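Local coordinates for Non-structural polyprotein (Sindbis virus, PDB 4GUA) that is an alphavirus polyprotein precursor joining the nsP2 cysteine protease, which probably cleaves the viral non-structural polyprotein, to the macro and zinc-binding domains of nsP3, at residues I59-G71 with I139-N151. Numbering follows the deposited sequence.
With SO4 (sulfate ion), chain F.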
loop_
_atom_site.group_PDB
_atom_site.type_symbol
_atom_site.label_atom_id
_atom_site.label_comp_id
_atom_site.label_asym_id
_atom_site.label_seq_id
_atom_site.Cartn_x
_atom_site.Cartn_y
_atom_site.Cartn_z
ATOM N N ILE A 59 -7.507 -19.871 -4.157
ATOM C CA ILE A 59 -7.452 -21.326 -4.133
ATOM C C ILE A 59 -6.179 -21.781 -3.445
ATOM O O ILE A 59 -6.171 -22.768 -2.713
ATOM C CB ILE A 59 -7.518 -21.917 -5.549
ATOM C CG1 ILE A 59 -8.895 -21.646 -6.150
ATOM C CG2 ILE A 59 -7.259 -23.420 -5.516
ATOM C CD1 ILE A 59 -8.917 -21.668 -7.647
ATOM N N CYS A 60 -5.100 -21.049 -3.682
ATOM C CA CYS A 60 -3.827 -21.360 -3.065
ATOM C C CYS A 60 -3.962 -21.226 -1.545
ATOM O O CYS A 60 -3.582 -22.127 -0.793
ATOM C CB CYS A 60 -2.746 -20.422 -3.601
ATOM S SG CYS A 60 -1.084 -20.789 -3.010
ATOM N N ILE A 61 -4.544 -20.120 -1.087
ATOM C CA ILE A 61 -4.718 -19.926 0.344
ATOM C C ILE A 61 -5.596 -21.025 0.928
ATOM O O ILE A 61 -5.327 -21.545 2.004
ATOM C CB ILE A 61 -5.375 -18.579 0.675
ATOM C CG1 ILE A 61 -4.508 -17.418 0.193
ATOM C CG2 ILE A 61 -5.618 -18.469 2.181
ATOM C CD1 ILE A 61 -5.139 -16.059 0.444
ATOM N N LYS A 62 -6.656 -21.378 0.215
ATOM C CA LYS A 62 -7.602 -22.355 0.727
ATOM C C LYS A 62 -7.016 -23.757 0.864
ATOM O O LYS A 62 -7.281 -24.428 1.846
ATOM C CB LYS A 62 -8.860 -22.379 -0.140
ATOM C CG LYS A 62 -9.878 -21.317 0.234
ATOM C CD LYS A 62 -10.404 -21.552 1.649
ATOM C CE LYS A 62 -11.186 -20.378 2.169
ATOM N NZ LYS A 62 -10.243 -19.331 2.627
ATOM N N PHE A 63 -6.236 -24.205 -0.113
ATOM C CA PHE A 63 -5.630 -25.538 -0.044
ATOM C C PHE A 63 -4.353 -25.612 0.799
ATOM O O PHE A 63 -4.182 -26.527 1.596
ATOM C CB PHE A 63 -5.344 -26.076 -1.451
ATOM C CG PHE A 63 -6.537 -26.697 -2.111
ATOM C CD1 PHE A 63 -7.411 -25.931 -2.860
ATOM C CD2 PHE A 63 -6.796 -28.048 -1.965
ATOM C CE1 PHE A 63 -8.517 -26.506 -3.461
ATOM C CE2 PHE A 63 -7.899 -28.625 -2.557
ATOM C CZ PHE A 63 -8.762 -27.852 -3.305
ATOM N N PHE A 64 -3.434 -24.684 0.560
ATOM C CA PHE A 64 -2.124 -24.703 1.209
ATOM C C PHE A 64 -1.926 -23.715 2.375
ATOM O O PHE A 64 -0.843 -23.645 2.953
ATOM C CB PHE A 64 -1.043 -24.524 0.150
ATOM C CG PHE A 64 -1.248 -25.401 -1.054
ATOM C CD1 PHE A 64 -1.286 -26.778 -0.922
ATOM C CD2 PHE A 64 -1.422 -24.853 -2.311
ATOM C CE1 PHE A 64 -1.483 -27.592 -2.016
ATOM C CE2 PHE A 64 -1.618 -25.667 -3.409
ATOM C CZ PHE A 64 -1.647 -27.039 -3.258
ATOM N N GLY A 65 -2.959 -22.950 2.712
ATOM C CA GLY A 65 -2.860 -21.976 3.790
ATOM C C GLY A 65 -1.835 -20.864 3.599
ATOM O O GLY A 65 -1.386 -20.257 4.574
ATOM N N MET A 66 -1.464 -20.593 2.352
ATOM C CA MET A 66 -0.562 -19.490 2.029
ATOM C C MET A 66 -0.962 -18.857 0.700
ATOM O O MET A 66 -1.610 -19.497 -0.131
ATOM C CB MET A 66 0.871 -19.983 1.945
ATOM C CG MET A 66 1.478 -20.312 3.298
ATOM S SD MET A 66 3.131 -21.010 3.171
ATOM C CE MET A 66 2.889 -22.044 1.743
ATOM N N ASP A 67 -0.577 -17.604 0.485
ATOM C CA ASP A 67 -0.943 -16.936 -0.757
ATOM C C ASP A 67 0.158 -17.129 -1.809
ATOM O O ASP A 67 1.151 -17.806 -1.566
ATOM C CB ASP A 67 -1.274 -15.450 -0.517
ATOM C CG ASP A 67 -0.041 -14.587 -0.323
ATOM O OD1 ASP A 67 1.085 -15.114 -0.447
ATOM O OD2 ASP A 67 -0.197 -13.375 -0.036
ATOM N N LEU A 68 -0.039 -16.550 -2.984
ATOM C CA LEU A 68 0.816 -16.820 -4.136
ATOM C C LEU A 68 2.259 -16.338 -3.979
ATOM O O LEU A 68 3.136 -16.765 -4.726
ATOM C CB LEU A 68 0.196 -16.203 -5.397
ATOM C CG LEU A 68 -1.113 -16.865 -5.837
ATOM C CD1 LEU A 68 -1.739 -16.118 -7.008
ATOM C CD2 LEU A 68 -0.911 -18.342 -6.181
ATOM N N THR A 69 2.512 -15.449 -3.027
ATOM C CA THR A 69 3.872 -14.951 -2.841
ATOM C C THR A 69 4.740 -16.042 -2.244
ATOM O O THR A 69 5.958 -15.914 -2.199
ATOM C CB THR A 69 3.931 -13.695 -1.954
ATOM O OG1 THR A 69 3.471 -14.014 -0.642
ATOM C CG2 THR A 69 3.074 -12.590 -2.535
ATOM N N SER A 70 4.106 -17.118 -1.792
ATOM C CA SER A 70 4.827 -18.288 -1.317
ATOM C C SER A 70 5.629 -18.926 -2.449
ATOM O O SER A 70 6.668 -19.537 -2.215
ATOM C CB SER A 70 3.849 -19.318 -0.767
ATOM O OG SER A 70 3.078 -19.883 -1.821
ATOM N N GLY A 71 5.140 -18.773 -3.674
ATOM C CA GLY A 71 5.764 -19.375 -4.839
ATOM C C GLY A 71 5.211 -20.746 -5.210
ATOM O O GLY A 71 5.665 -21.373 -6.173
ATOM N N ILE A 139 -11.684 -29.986 0.674
ATOM C CA ILE A 139 -11.623 -28.539 0.561
ATOM C C ILE A 139 -12.902 -27.899 1.101
ATOM O O ILE A 139 -14.014 -28.332 0.796
ATOM C CB ILE A 139 -11.379 -28.132 -0.917
ATOM C CG1 ILE A 139 -11.348 -26.612 -1.078
ATOM C CG2 ILE A 139 -12.458 -28.702 -1.812
ATOM C CD1 ILE A 139 -10.203 -25.950 -0.371
ATOM N N SER A 140 -12.725 -26.877 1.935
ATOM C CA SER A 140 -13.843 -26.192 2.577
ATOM C C SER A 140 -13.612 -24.689 2.606
ATOM O O SER A 140 -12.512 -24.225 2.891
ATOM C CB SER A 140 -14.030 -26.684 4.006
ATOM O OG SER A 140 -14.922 -25.832 4.710
ATOM N N ALA A 141 -14.655 -23.926 2.311
ATOM C CA ALA A 141 -14.543 -22.476 2.310
ATOM C C ALA A 141 -14.454 -21.911 3.731
ATOM O O ALA A 141 -14.169 -20.730 3.917
ATOM C CB ALA A 141 -15.731 -21.867 1.578
ATOM N N GLN A 142 -14.678 -22.756 4.730
ATOM C CA GLN A 142 -14.745 -22.296 6.115
ATOM C C GLN A 142 -13.429 -22.427 6.872
ATOM O O GLN A 142 -13.366 -22.124 8.064
ATOM C CB GLN A 142 -15.846 -23.055 6.847
ATOM C CG GLN A 142 -17.220 -22.755 6.287
ATOM C CD GLN A 142 -18.296 -23.615 6.891
ATOM O OE1 GLN A 142 -18.537 -23.577 8.094
ATOM N NE2 GLN A 142 -18.963 -24.391 6.052
ATOM N N HIS A 143 -12.383 -22.856 6.171
ATOM C CA HIS A 143 -11.086 -23.088 6.785
ATOM C C HIS A 143 -9.965 -22.423 6.000
ATOM O O HIS A 143 -10.171 -21.991 4.871
ATOM C CB HIS A 143 -10.844 -24.588 6.891
ATOM C CG HIS A 143 -11.782 -25.270 7.835
ATOM N ND1 HIS A 143 -11.392 -25.720 9.078
ATOM C CD2 HIS A 143 -13.100 -25.555 7.729
ATOM C CE1 HIS A 143 -12.427 -26.263 9.691
ATOM N NE2 HIS A 143 -13.478 -26.173 8.896
ATOM N N ASN A 144 -8.779 -22.342 6.604
ATOM C CA ASN A 144 -7.678 -21.577 6.028
ATOM C C ASN A 144 -8.164 -20.187 5.601
ATOM O O ASN A 144 -7.947 -19.759 4.465
ATOM C CB ASN A 144 -7.054 -22.327 4.856
ATOM C CG ASN A 144 -6.120 -23.436 5.306
ATOM O OD1 ASN A 144 -5.938 -23.658 6.500
ATOM N ND2 ASN A 144 -5.527 -24.146 4.343
ATOM N N LEU A 145 -8.816 -19.499 6.540
ATOM C CA LEU A 145 -9.411 -18.187 6.302
ATOM C C LEU A 145 -8.378 -17.060 6.186
ATOM O O LEU A 145 -8.616 -16.065 5.505
ATOM C CB LEU A 145 -10.439 -17.871 7.401
ATOM C CG LEU A 145 -11.605 -18.873 7.508
ATOM C CD1 LEU A 145 -12.517 -18.559 8.663
ATOM C CD2 LEU A 145 -12.417 -18.907 6.236
ATOM N N VAL A 146 -7.239 -17.200 6.847
ATOM C CA VAL A 146 -6.181 -16.209 6.700
ATOM C C VAL A 146 -4.911 -16.904 6.228
ATOM O O VAL A 146 -4.530 -17.950 6.759
ATOM C CB VAL A 146 -5.888 -15.493 8.042
ATOM C CG1 VAL A 146 -4.904 -14.365 7.839
ATOM C CG2 VAL A 146 -7.163 -14.952 8.656
ATOM N N PRO A 147 -4.231 -16.313 5.241
ATOM C CA PRO A 147 -2.962 -16.881 4.780
ATOM C C PRO A 147 -1.885 -16.644 5.829
ATOM O O PRO A 147 -1.725 -15.503 6.261
ATOM C CB PRO A 147 -2.672 -16.087 3.509
ATOM C CG PRO A 147 -3.293 -14.764 3.771
ATOM C CD PRO A 147 -4.534 -15.033 4.580
ATOM N N VAL A 148 -1.122 -17.665 6.191
ATOM C CA VAL A 148 -0.218 -17.528 7.328
ATOM C C VAL A 148 1.065 -16.788 6.954
ATOM O O VAL A 148 1.776 -16.285 7.824
ATOM C CB VAL A 148 0.140 -18.905 7.941
ATOM C CG1 VAL A 148 1.083 -19.676 7.026
ATOM C CG2 VAL A 148 0.760 -18.722 9.302
ATOM N N ASN A 149 1.342 -16.696 5.659
ATOM C CA ASN A 149 2.603 -16.126 5.198
ATOM C C ASN A 149 2.538 -14.632 4.919
ATOM O O ASN A 149 3.534 -14.040 4.513
ATOM C CB ASN A 149 3.064 -16.839 3.931
ATOM C CG ASN A 149 2.152 -16.573 2.753
ATOM O OD1 ASN A 149 0.930 -16.687 2.866
ATOM N ND2 ASN A 149 2.735 -16.186 1.625
ATOM N N ARG A 150 1.378 -14.022 5.151
ATOM C CA ARG A 150 1.157 -12.627 4.774
ATOM C C ARG A 150 1.216 -11.670 5.959
ATOM O O ARG A 150 0.600 -11.908 6.994
ATOM C CB ARG A 150 -0.207 -12.490 4.082
ATOM C CG ARG A 150 -0.627 -11.056 3.778
ATOM C CD ARG A 150 -1.712 -11.019 2.700
ATOM N NE ARG A 150 -2.230 -9.672 2.460
ATOM C CZ ARG A 150 -1.635 -8.764 1.690
ATOM N NH1 ARG A 150 -0.491 -9.043 1.077
ATOM N NH2 ARG A 150 -2.176 -7.571 1.537
ATOM N N ASN A 151 1.955 -10.578 5.802
ATOM C CA ASN A 151 1.855 -9.480 6.752
ATOM C C ASN A 151 0.693 -8.607 6.321
ATOM O O ASN A 151 0.717 -8.015 5.248
ATOM C CB ASN A 151 3.149 -8.666 6.807
ATOM C CG ASN A 151 4.212 -9.312 7.689
ATOM O OD1 ASN A 151 3.939 -10.271 8.424
ATOM N ND2 ASN A 151 5.431 -8.780 7.627
HETATM S S SO4 F . 6.343 -15.816 2.072
HETATM O O1 SO4 F . 7.162 -15.467 3.231
HETATM O O2 SO4 F . 7.149 -15.727 0.857
HETATM O O3 SO4 F . 5.852 -17.187 2.224
HETATM O O4 SO4 F . 5.223 -14.879 1.974
#
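Ile61 lays its CD1 against Pro147, 3.9 Å from CB, and both side chains also touch Phe238 of helix 237-257. Lys62 bends at chi2 and chi4, which carries its aliphatic chain past the carbonyls of Ser140, Ala141 and His143 and brings NZ 3.0 Å from Asn144 O, a hydrogen bond made from above the carbonyl plane. Lys62 O in turn accepts from Asn144 ND2 at 3.1 Å, also out of plane and bent at nitrogen (137°); the same amide group donates to Leu129 O, so it ties the helix end to strand 128-129. At Phe63, Ile139 CD1 sits over one ring face in a CH-pi contact, 3.7 Å from the centroid. Gly65 leaves the helix with positive phi, and its O takes a nearly straight bond (176°) from Val148 N. Beyond Met66, whose CG lies beside Val148 CG1, Asn149 grips Asp67 twice: OD1 accepts from Asp67 N (3.0 Å), while ND2 reaches Asp67 OD1 (2.9 Å) from above the carboxylate plane. That oxygen also accepts from Thr69 OG1, and Asn149 ND2 donates to O4 of a sulfate probably from the crystallisation liquor. The Thr69 N to Asp67 OD1 bond makes an Asx turn just past helix 52-64, held by an irregular loop within the family C9 protease region.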